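Local coordinates for protein endo-beta-mannanase (Opitutaceae bacterium TAV5, PDB 7BOB) that probably hydrolyses beta-1,4-mannosidic linkages of plant mannans in the termite hindgut, releasing mannose from chain ends as a homotrimeric family 5 glycoside hydrolase, at residues T238-P243 with L279-T284; L263-V268 with L303-E308; L315-K320 with N333-L338. One frame throughout, in Å; residues are numbered along the deposited sequence.

Contact 1 of 3, residues T238-P243 with L279-T284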
loop_
_atom_site.group_PDB
_atom_site.type_symbol
_atom_site.label_atom_id
_atom_site.label_comp_id
_atom_site.label_asym_id
_atom_site.label_seq_id
_atom_site.Cartn_x
_atom_site.Cartn_y
_atom_site.Cartn_z
ATOM N N THR A 238 -18.663 -20.436 -14.168
ATOM C CA THR A 238 -19.659 -20.141 -13.146
ATOM C C THR A 238 -19.618 -18.664 -12.743
ATOM O O THR A 238 -18.614 -17.969 -12.922
ATOM C CB THR A 238 -19.463 -21.012 -11.898
ATOM O OG1 THR A 238 -18.219 -20.669 -11.291
ATOM C CG2 THR A 238 -19.468 -22.494 -12.254
ATOM N N MET A 239 -20.740 -18.195 -12.188
ATOM C CA MET A 239 -20.856 -16.861 -11.615
ATOM C C MET A 239 -21.614 -16.974 -10.301
ATOM O O MET A 239 -22.548 -17.777 -10.176
ATOM C CB MET A 239 -21.570 -15.895 -12.569
ATOM C CG MET A 239 -21.526 -14.426 -12.137
ATOM S SD MET A 239 -19.838 -13.952 -11.649
ATOM C CE MET A 239 -18.935 -14.199 -13.188
ATOM N N HIS A 240 -21.148 -16.233 -9.308
ATOM C CA HIS A 240 -21.763 -16.101 -7.994
ATOM C C HIS A 240 -22.042 -14.628 -7.760
ATOM O O HIS A 240 -21.220 -13.779 -8.111
ATOM C CB HIS A 240 -20.836 -16.565 -6.859
ATOM C CG HIS A 240 -20.429 -18.003 -6.927
ATOM N ND1 HIS A 240 -19.612 -18.581 -5.977
ATOM C CD2 HIS A 240 -20.726 -18.979 -7.815
ATOM C CE1 HIS A 240 -19.416 -19.853 -6.281
ATOM N NE2 HIS A 240 -20.082 -20.122 -7.391
ATOM N N GLY A 241 -23.150 -14.314 -7.115
ATOM C CA GLY A 241 -23.358 -12.906 -6.877
ATOM C C GLY A 241 -24.394 -12.620 -5.827
ATOM O O GLY A 241 -25.403 -13.331 -5.711
ATOM N N TYR A 242 -24.127 -11.584 -5.051
ATOM C CA TYR A 242 -24.950 -11.163 -3.933
ATOM C C TYR A 242 -25.067 -9.649 -3.948
ATOM O O TYR A 242 -24.220 -8.963 -4.530
ATOM C CB TYR A 242 -24.331 -11.634 -2.619
ATOM C CG TYR A 242 -24.106 -13.112 -2.572
ATOM C CD1 TYR A 242 -22.939 -13.686 -3.088
ATOM C CD2 TYR A 242 -25.067 -13.946 -2.006
ATOM C CE1 TYR A 242 -22.745 -15.104 -3.026
ATOM C CE2 TYR A 242 -24.878 -15.322 -1.940
ATOM C CZ TYR A 242 -23.720 -15.898 -2.445
ATOM O OH TYR A 242 -23.567 -17.278 -2.360
ATOM N N PRO A 243 -26.096 -9.096 -3.302
ATOM C CA PRO A 243 -26.318 -7.634 -3.332
ATOM C C PRO A 243 -25.550 -6.804 -2.304
ATOM O O PRO A 243 -25.683 -5.576 -2.324
ATOM C CB PRO A 243 -27.830 -7.530 -3.071
ATOM C CG PRO A 243 -28.160 -8.759 -2.228
ATOM C CD PRO A 243 -27.229 -9.838 -2.711
ATOM N N LEU A 279 -25.315 -19.780 -13.118
ATOM C CA LEU A 279 -25.457 -18.950 -11.923
ATOM C C LEU A 279 -25.410 -19.892 -10.733
ATOM O O LEU A 279 -26.436 -20.297 -10.178
ATOM C CB LEU A 279 -26.748 -18.139 -11.946
ATOM C CG LEU A 279 -26.876 -17.109 -10.818
ATOM C CD1 LEU A 279 -25.753 -16.091 -10.903
ATOM C CD2 LEU A 279 -28.243 -16.396 -10.800
ATOM N N GLN A 280 -24.182 -20.253 -10.343
ATOM C CA GLN A 280 -23.967 -21.348 -9.401
ATOM C C GLN A 280 -24.299 -20.977 -7.964
ATOM O O GLN A 280 -24.499 -21.873 -7.127
ATOM C CB GLN A 280 -22.521 -21.805 -9.487
ATOM C CG GLN A 280 -22.215 -23.103 -8.753
ATOM C CD GLN A 280 -20.762 -23.418 -8.847
ATOM O OE1 GLN A 280 -19.920 -22.541 -8.627
ATOM N NE2 GLN A 280 -20.442 -24.657 -9.204
ATOM N N GLU A 281 -24.361 -19.680 -7.671
ATOM C CA GLU A 281 -24.691 -19.163 -6.348
ATOM C C GLU A 281 -25.345 -17.811 -6.553
ATOM O O GLU A 281 -24.750 -16.933 -7.188
ATOM C CB GLU A 281 -23.455 -18.951 -5.462
ATOM C CG GLU A 281 -22.830 -20.157 -4.816
ATOM C CD GLU A 281 -21.648 -19.736 -3.918
ATOM O OE1 GLU A 281 -21.622 -18.560 -3.460
ATOM O OE2 GLU A 281 -20.734 -20.557 -3.712
ATOM N N PHE A 282 -26.527 -17.627 -5.980
ATOM C CA PHE A 282 -27.083 -16.298 -5.866
ATOM C C PHE A 282 -27.902 -16.266 -4.592
ATOM O O PHE A 282 -28.423 -17.295 -4.156
ATOM C CB PHE A 282 -27.930 -15.938 -7.094
ATOM C CG PHE A 282 -29.247 -16.617 -7.106
ATOM C CD1 PHE A 282 -29.352 -17.942 -7.510
ATOM C CD2 PHE A 282 -30.379 -15.953 -6.657
ATOM C CE1 PHE A 282 -30.587 -18.582 -7.502
ATOM C CE2 PHE A 282 -31.609 -16.586 -6.636
ATOM C CZ PHE A 282 -31.717 -17.902 -7.065
ATOM N N GLY A 283 -28.002 -15.094 -3.983
ATOM C CA GLY A 283 -28.730 -15.001 -2.730
ATOM C C GLY A 283 -29.051 -13.564 -2.417
ATOM O O GLY A 283 -28.507 -12.647 -3.034
ATOM N N THR A 284 -29.969 -13.376 -1.472
ATOM C CA THR A 284 -30.264 -12.018 -1.037
ATOM C C THR A 284 -29.509 -11.618 0.215
ATOM O O THR A 284 -29.414 -10.420 0.490
ATOM C CB THR A 284 -31.760 -11.819 -0.766
ATOM O OG1 THR A 284 -32.184 -12.759 0.230
ATOM C CG2 THR A 284 -32.580 -11.981 -2.056
HETATM O O HOH W 1 -27.970 -12.079 -5.899
#
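Strands 238-241 and 279-282 run parallel, their axes 4.8 Å apart and 11° from alignment, joined where Gly241 N donates to Glu281 O (3.1 Å) and Gln280 N to Met239 O (3.0 Å). At the ends of the strands, a water donates to both Gly241 O and Gly283 O, and Pro243 CD lies against Gly283 O. The side chains of His240 and Glu281 occupy the same face of the sheet and are stacked. The carboxylate lies over one face of the imidazole near its rim, the two planes 24° apart, while Glu281 CG stands almost on the ring normal, 3.6 Å from the centroid of the His240 ring, in a CH-pi contact. In the ring plane, His240 NE2 donates to a lone pair of Gln280 OE1 at 2.7 Å, nearly straight at 172°. The extended Gln280 chain, its CG anti to the backbone N, lies alongside the histidine and brings the amide to this edge; its NE2 is bonded to Gln96 and Asp152. His240 ND1 is bonded to Glu156. Replacing His240 with leucine would probably leave both Gln280 OE1 and Glu156 without this partner and deprive Glu281 of the flat surface it rests on. Tyr242 OH donates to Glu281 OE1 (2.6 Å) on its anti side, well out of the carboxylate plane, and Arg58 forms a salt bridge with OE2, so the carboxylate is gripped at both oxygens. A glutamate held by tyrosine and arginine at the end of the seventh strand of a (beta/alpha)8 barrel is consistent with the nucleophile position of family 5 glycosidases.

Contact 2 of 3, residues L263-V268 with L303-E308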
loop_
_atom_site.group_PDB
_atom_site.type_symbol
_atom_site.label_atom_id
_atom_site.label_comp_id
_atom_site.label_asym_id
_atom_site.label_seq_id
_atom_site.Cartn_x
_atom_site.Cartn_y
_atom_site.Cartn_z
ATOM N N LEU A 263 -25.877 -5.713 -11.081
ATOM C CA LEU A 263 -24.533 -6.275 -10.927
ATOM C C LEU A 263 -24.463 -7.717 -11.423
ATOM O O LEU A 263 -23.648 -8.059 -12.291
ATOM C CB LEU A 263 -24.108 -6.205 -9.462
ATOM C CG LEU A 263 -23.880 -4.803 -8.917
ATOM C CD1 LEU A 263 -23.884 -4.865 -7.383
ATOM C CD2 LEU A 263 -22.557 -4.267 -9.453
ATOM N N LEU A 264 -25.303 -8.585 -10.871
ATOM C CA LEU A 264 -25.224 -10.000 -11.240
ATOM C C LEU A 264 -25.486 -10.218 -12.734
ATOM O O LEU A 264 -24.665 -10.890 -13.387
ATOM C CB LEU A 264 -26.160 -10.789 -10.320
ATOM C CG LEU A 264 -26.038 -12.307 -10.205
ATOM C CD1 LEU A 264 -24.599 -12.703 -10.013
ATOM C CD2 LEU A 264 -26.907 -12.825 -9.046
ATOM N N PRO A 265 -26.515 -9.626 -13.356
ATOM C CA PRO A 265 -26.644 -9.781 -14.821
ATOM C C PRO A 265 -25.438 -9.278 -15.582
ATOM O O PRO A 265 -25.064 -9.868 -16.605
ATOM C CB PRO A 265 -27.898 -8.958 -15.164
ATOM C CG PRO A 265 -28.673 -8.917 -13.891
ATOM C CD PRO A 265 -27.645 -8.863 -12.793
ATOM N N PHE A 266 -24.817 -8.194 -15.114
ATOM C CA PHE A 266 -23.606 -7.707 -15.766
ATOM C C PHE A 266 -22.482 -8.732 -15.681
ATOM O O PHE A 266 -21.797 -8.998 -16.678
ATOM C CB PHE A 266 -23.176 -6.381 -15.150
ATOM C CG PHE A 266 -21.773 -6.000 -15.489
ATOM C CD1 PHE A 266 -21.482 -5.358 -16.697
ATOM C CD2 PHE A 266 -20.728 -6.295 -14.614
ATOM C CE1 PHE A 266 -20.168 -5.015 -17.016
ATOM C CE2 PHE A 266 -19.407 -5.938 -14.926
ATOM C CZ PHE A 266 -19.133 -5.298 -16.129
ATOM N N TYR A 267 -22.262 -9.304 -14.489
ATOM C CA TYR A 267 -21.236 -10.345 -14.340
ATOM C C TYR A 267 -21.528 -11.541 -15.239
ATOM O O TYR A 267 -20.611 -12.106 -15.855
ATOM C CB TYR A 267 -21.146 -10.818 -12.888
ATOM C CG TYR A 267 -20.661 -9.760 -11.920
ATOM C CD1 TYR A 267 -19.580 -8.954 -12.231
ATOM C CD2 TYR A 267 -21.278 -9.586 -10.687
ATOM C CE1 TYR A 267 -19.141 -7.992 -11.345
ATOM C CE2 TYR A 267 -20.831 -8.632 -9.790
ATOM C CZ TYR A 267 -19.773 -7.847 -10.127
ATOM O OH TYR A 267 -19.358 -6.892 -9.249
ATOM N N VAL A 268 -22.800 -11.957 -15.301
ATOM C CA VAL A 268 -23.180 -13.078 -16.157
ATOM C C VAL A 268 -22.903 -12.742 -17.617
ATOM O O VAL A 268 -22.350 -13.562 -18.361
ATOM C CB VAL A 268 -24.658 -13.456 -15.920
ATOM C CG1 VAL A 268 -25.146 -14.519 -16.938
ATOM C CG2 VAL A 268 -24.845 -13.951 -14.493
ATOM N N LEU A 303 -33.441 -12.396 -11.574
ATOM C CA LEU A 303 -33.507 -13.721 -12.191
ATOM C C LEU A 303 -33.859 -13.650 -13.674
ATOM O O LEU A 303 -33.141 -14.263 -14.483
ATOM C CB LEU A 303 -34.472 -14.618 -11.410
ATOM C CG LEU A 303 -33.964 -14.951 -10.006
ATOM C CD1 LEU A 303 -35.012 -15.772 -9.243
ATOM C CD2 LEU A 303 -32.619 -15.695 -10.086
ATOM N N PRO A 304 -34.920 -12.945 -14.110
ATOM C CA PRO A 304 -35.128 -12.826 -15.569
ATOM C C PRO A 304 -33.963 -12.130 -16.271
ATOM O O PRO A 304 -33.567 -12.550 -17.368
ATOM C CB PRO A 304 -36.443 -12.030 -15.686
ATOM C CG PRO A 304 -37.117 -12.168 -14.347
ATOM C CD PRO A 304 -35.989 -12.273 -13.342
ATOM N N ALA A 305 -33.374 -11.099 -15.655
ATOM C CA ALA A 305 -32.210 -10.465 -16.268
ATOM C C ALA A 305 -31.039 -11.441 -16.384
ATOM O O ALA A 305 -30.365 -11.501 -17.421
ATOM C CB ALA A 305 -31.810 -9.218 -15.476
ATOM N N CYS A 306 -30.784 -12.235 -15.340
ATOM C CA CYS A 306 -29.753 -13.260 -15.475
ATOM C C CYS A 306 -30.080 -14.238 -16.585
ATOM O O CYS A 306 -29.182 -14.670 -17.317
ATOM C CB CYS A 306 -29.539 -13.988 -14.156
ATOM S SG CYS A 306 -28.608 -12.906 -13.055
ATOM N N ARG A 307 -31.362 -14.586 -16.743
ATOM C CA ARG A 307 -31.763 -15.444 -17.856
ATOM C C ARG A 307 -31.437 -14.779 -19.190
ATOM O O ARG A 307 -30.770 -15.370 -20.047
ATOM C CB ARG A 307 -33.257 -15.765 -17.765
ATOM C CG ARG A 307 -33.738 -16.860 -18.732
ATOM C CD ARG A 307 -35.075 -16.514 -19.423
ATOM N NE ARG A 307 -36.206 -16.462 -18.500
ATOM C CZ ARG A 307 -36.954 -15.379 -18.288
ATOM N NH1 ARG A 307 -36.704 -14.234 -18.929
ATOM N NH2 ARG A 307 -37.959 -15.437 -17.421
ATOM N N GLU A 308 -31.891 -13.536 -19.370
ATOM C CA GLU A 308 -31.602 -12.820 -20.607
ATOM C C GLU A 308 -30.104 -12.637 -20.810
ATOM O O GLU A 308 -29.633 -12.677 -21.949
ATOM C CB GLU A 308 -32.320 -11.476 -20.626
ATOM C CG GLU A 308 -33.859 -11.630 -20.557
ATOM C CD GLU A 308 -34.495 -12.282 -21.814
ATOM O OE1 GLU A 308 -35.176 -11.553 -22.568
ATOM O OE2 GLU A 308 -34.362 -13.520 -22.021
#
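With SG anti to its carbonyl carbon (chi1 -75°), Cys306 directs its sulfur at the neighbouring helix, where Leu264, its CG anti to the backbone N (chi1 -164°), presents its branch point. SG and Leu264 CG meet at 3.9 Å. The sulfur is also 3.9 Å from Pro265 N and 4.1 Å from Pro265 CG, and Val268 approaches it with CG2 at 4.2 Å. A single thiol therefore fits among three residues of segment 263-268. Beside it, the methyl of Ala305 abuts the proline ring, CB to Pro265 CG being 3.5 Å. The small size of Ala305 and Cys306 is consistent with the close approach of the segments: their axes are 8.5 Å apart and nearly parallel at 14°, and the CA atoms of Pro265 and Cys306 are separated by only 4.7 Å. Each helix is kinked at a proline, Pro265 in one and Pro304 in the other, whose N can make no bond to the preceding turn. Inward, Leu264 reaches Leu279 and Phe282 of strand 277-282, Val268 touches Val277, and Leu303 of helix 292-309 touches Phe282, so the helix pair is laid against the sheet. On the other side, Arg307 forms a salt bridge with Glu361 of helix 352-364. The side-chain contacts are apolar, and no polar bond is formed between the two segments; the contact is thus consistent with adhesion by shape and dispersion forces rather than by directed polar bonds.

Contact 3 of 3, residues L315-K320 with N333-L338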
loop_
_atom_site.group_PDB
_atom_site.type_symbol
_atom_site.label_atom_id
_atom_site.label_comp_id
_atom_site.label_asym_id
_atom_site.label_seq_id
_atom_site.Cartn_x
_atom_site.Cartn_y
_atom_site.Cartn_z
ATOM N N LEU A 315 -28.810 -21.674 -8.817
ATOM C CA LEU A 315 -28.676 -22.368 -7.541
ATOM C C LEU A 315 -28.601 -21.340 -6.422
ATOM O O LEU A 315 -27.687 -20.510 -6.393
ATOM C CB LEU A 315 -27.436 -23.272 -7.519
ATOM C CG LEU A 315 -27.359 -24.334 -8.619
ATOM C CD1 LEU A 315 -26.073 -25.124 -8.490
ATOM C CD2 LEU A 315 -28.568 -25.248 -8.537
ATOM N N TRP A 316 -29.558 -21.405 -5.510
ATOM C CA TRP A 316 -29.647 -20.458 -4.417
ATOM C C TRP A 316 -28.621 -20.772 -3.325
ATOM O O TRP A 316 -28.246 -21.928 -3.109
ATOM C CB TRP A 316 -31.065 -20.492 -3.862
ATOM C CG TRP A 316 -31.239 -19.838 -2.552
ATOM C CD1 TRP A 316 -31.087 -20.407 -1.320
ATOM C CD2 TRP A 316 -31.639 -18.489 -2.329
ATOM N NE1 TRP A 316 -31.372 -19.492 -0.342
ATOM C CE2 TRP A 316 -31.708 -18.301 -0.936
ATOM C CE3 TRP A 316 -31.961 -17.424 -3.174
ATOM C CZ2 TRP A 316 -32.060 -17.077 -0.363
ATOM C CZ3 TRP A 316 -32.319 -16.210 -2.605
ATOM C CH2 TRP A 316 -32.375 -16.051 -1.214
ATOM N N TRP A 317 -28.165 -19.721 -2.630
ATOM C CA TRP A 317 -27.344 -19.857 -1.425
ATOM C C TRP A 317 -28.112 -19.305 -0.229
ATOM O O TRP A 317 -28.420 -18.117 -0.199
ATOM C CB TRP A 317 -25.993 -19.113 -1.531
ATOM C CG TRP A 317 -25.160 -19.543 -0.360
ATOM C CD1 TRP A 317 -25.313 -19.156 0.949
ATOM C CD2 TRP A 317 -24.141 -20.548 -0.366
ATOM N NE1 TRP A 317 -24.429 -19.853 1.755
ATOM C CE2 TRP A 317 -23.697 -20.708 0.973
ATOM C CE3 TRP A 317 -23.536 -21.306 -1.373
ATOM C CZ2 TRP A 317 -22.697 -21.615 1.328
ATOM C CZ3 TRP A 317 -22.534 -22.221 -1.012
ATOM C CH2 TRP A 317 -22.134 -22.363 0.322
ATOM N N CYS A 318 -28.383 -20.137 0.775
ATOM C CA CYS A 318 -28.217 -21.588 0.741
ATOM C C CYS A 318 -29.569 -22.187 1.212
ATOM O O CYS A 318 -30.519 -21.440 1.509
ATOM C CB CYS A 318 -27.041 -22.024 1.629
ATOM S SG CYS A 318 -27.323 -21.602 3.362
ATOM N N PHE A 319 -29.680 -23.515 1.283
ATOM C CA PHE A 319 -31.012 -24.107 1.382
ATOM C C PHE A 319 -31.676 -23.787 2.717
ATOM O O PHE A 319 -32.835 -23.362 2.750
ATOM C CB PHE A 319 -30.954 -25.614 1.168
ATOM C CG PHE A 319 -32.323 -26.262 1.080
ATOM C CD1 PHE A 319 -33.283 -25.778 0.188
ATOM C CD2 PHE A 319 -32.658 -27.323 1.902
ATOM C CE1 PHE A 319 -34.560 -26.364 0.110
ATOM C CE2 PHE A 319 -33.917 -27.929 1.836
ATOM C CZ PHE A 319 -34.878 -27.443 0.934
ATOM N N LYS A 320 -30.962 -23.991 3.824
ATOM C CA LYS A 320 -31.504 -23.883 5.174
ATOM C C LYS A 320 -30.821 -22.759 5.934
ATOM O O LYS A 320 -29.663 -22.424 5.664
ATOM C CB LYS A 320 -31.291 -25.179 5.976
ATOM C CG LYS A 320 -32.124 -26.384 5.496
ATOM C CD LYS A 320 -33.604 -26.174 5.756
ATOM C CE LYS A 320 -34.016 -26.670 7.133
ATOM N NZ LYS A 320 -34.301 -28.127 7.131
ATOM N N ASN A 333 -21.955 -14.276 11.600
ATOM C CA ASN A 333 -23.257 -14.851 11.896
ATOM C C ASN A 333 -24.324 -14.545 10.845
ATOM O O ASN A 333 -25.355 -15.221 10.858
ATOM C CB ASN A 333 -23.733 -14.390 13.268
ATOM C CG ASN A 333 -24.756 -15.335 13.880
ATOM O OD1 ASN A 333 -25.804 -14.901 14.331
ATOM N ND2 ASN A 333 -24.455 -16.639 13.887
ATOM N N PHE A 334 -24.108 -13.586 9.926
ATOM C CA PHE A 334 -25.060 -13.450 8.813
ATOM C C PHE A 334 -25.147 -14.744 8.020
ATOM O O PHE A 334 -26.172 -15.012 7.377
ATOM C CB PHE A 334 -24.694 -12.285 7.874
ATOM C CG PHE A 334 -23.575 -12.602 6.890
ATOM C CD1 PHE A 334 -22.242 -12.312 7.205
ATOM C CD2 PHE A 334 -23.850 -13.184 5.657
ATOM C CE1 PHE A 334 -21.209 -12.601 6.312
ATOM C CE2 PHE A 334 -22.818 -13.478 4.762
ATOM C CZ PHE A 334 -21.492 -13.181 5.094
ATOM N N GLU A 335 -24.092 -15.568 8.067
ATOM C CA GLU A 335 -24.117 -16.851 7.378
ATOM C C GLU A 335 -25.145 -17.801 7.982
ATOM O O GLU A 335 -25.518 -18.780 7.330
ATOM C CB GLU A 335 -22.727 -17.509 7.392
ATOM C CG GLU A 335 -21.645 -16.751 6.628
ATOM C CD GLU A 335 -21.579 -17.070 5.124
ATOM O OE1 GLU A 335 -22.369 -17.917 4.597
ATOM O OE2 GLU A 335 -20.690 -16.467 4.470
ATOM N N SER A 336 -25.626 -17.528 9.201
ATOM C CA SER A 336 -26.571 -18.417 9.860
ATOM C C SER A 336 -28.001 -18.257 9.363
ATOM O O SER A 336 -28.866 -19.043 9.777
ATOM C CB SER A 336 -26.548 -18.196 11.379
ATOM O OG SER A 336 -27.297 -17.043 11.738
ATOM N N GLU A 337 -28.275 -17.272 8.505
ATOM C CA GLU A 337 -29.650 -16.915 8.136
ATOM C C GLU A 337 -29.756 -16.642 6.636
ATOM O O GLU A 337 -30.344 -15.654 6.194
ATOM C CB GLU A 337 -30.136 -15.709 8.940
ATOM C CG GLU A 337 -31.660 -15.645 9.024
ATOM C CD GLU A 337 -32.173 -14.445 9.803
ATOM O OE1 GLU A 337 -31.483 -13.999 10.742
ATOM O OE2 GLU A 337 -33.278 -13.954 9.478
ATOM N N LEU A 338 -29.177 -17.526 5.831
ATOM C CA LEU A 338 -29.253 -17.417 4.382
ATOM C C LEU A 338 -30.221 -18.431 3.770
ATOM O O LEU A 338 -30.267 -18.569 2.539
ATOM C CB LEU A 338 -27.855 -17.586 3.793
ATOM C CG LEU A 338 -26.847 -16.593 4.412
ATOM C CD1 LEU A 338 -25.471 -16.774 3.814
ATOM C CD2 LEU A 338 -27.344 -15.138 4.220
HETATM O O HOH W 2 -24.038 -20.027 5.013
HETATM O O HOH W 3 -27.854 -19.925 6.550
#
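A single backbone hydrogen bond joins the chain around Cys318 to the returning loop at Leu338. Cys318 N donates to Leu338 O at 3.0 Å, coming from above the carbonyl plane. The same oxygen receives a second, weak bond from Trp316 NE1 (3.2 Å). Leu338 O lies at the edge of this indole, whose N-H makes another weak bond, to Cys318 O. Two waters extend this polar set. One accepts from Trp317 NE1 at 3.3 Å in the indole plane and donates to both Glu335 OE1 (2.7 Å) and Glu335 O, so it links indole and carboxylate, whose planes are nearly perpendicular at 84°. The other accepts from Leu338 N and donates to Lys320 O and Glu335 O, tying the two chain segments together at a further point. The apolar part is carried by Leu338. Its chi1 of -55° sets CG beside the backbone N, and the extended chi2 carries CD1 on to the edge of the Trp317 ring, 3.7 Å from Trp317 CD1, while its CB lies 4.1 Å from Cys318 SG. Within segment 333-338, Asn333 O accepts from both Ser336 N and Ser336 OG, pinning the 3-10 turn. The outer side of this turn faces a second subunit: Asn333 N is bonded to Asn479 of that subunit, and Phe334 packs on its Val478. The peptide bond between Trp317 and Cys318 is cis, and Trp317 leans on Tyr242. A tryptophan followed by a non-proline cis peptide at the end of the eighth barrel strand is a recurrent feature of clan GH-A glycosidases, where the indole commonly lines the sugar-binding cleft; Trp317 is consistent with that place.

All three contacts belong to the (beta/alpha)8 barrel. Contacts 1 and 2 have centres about 10 Å apart and alternate along the chain: helix 258-272 connects strands 237-241 and 277-282, and Leu264 packs on Gly241 and Leu279, while Leu303 meets Phe282. Contact 3 follows both in sequence. Its centre is about 12 Å from that of contact 1, and the two share the sheet, with Phe282 O and Trp317 N probably hydrogen-bonded. Contacts 2 and 3 are about 20 Å apart between centres and do not touch. In space, contact 1 carries the probable nucleophile position, contact 2 packs behind it in the helical layer, and the loop of contact 3 touches a second subunit.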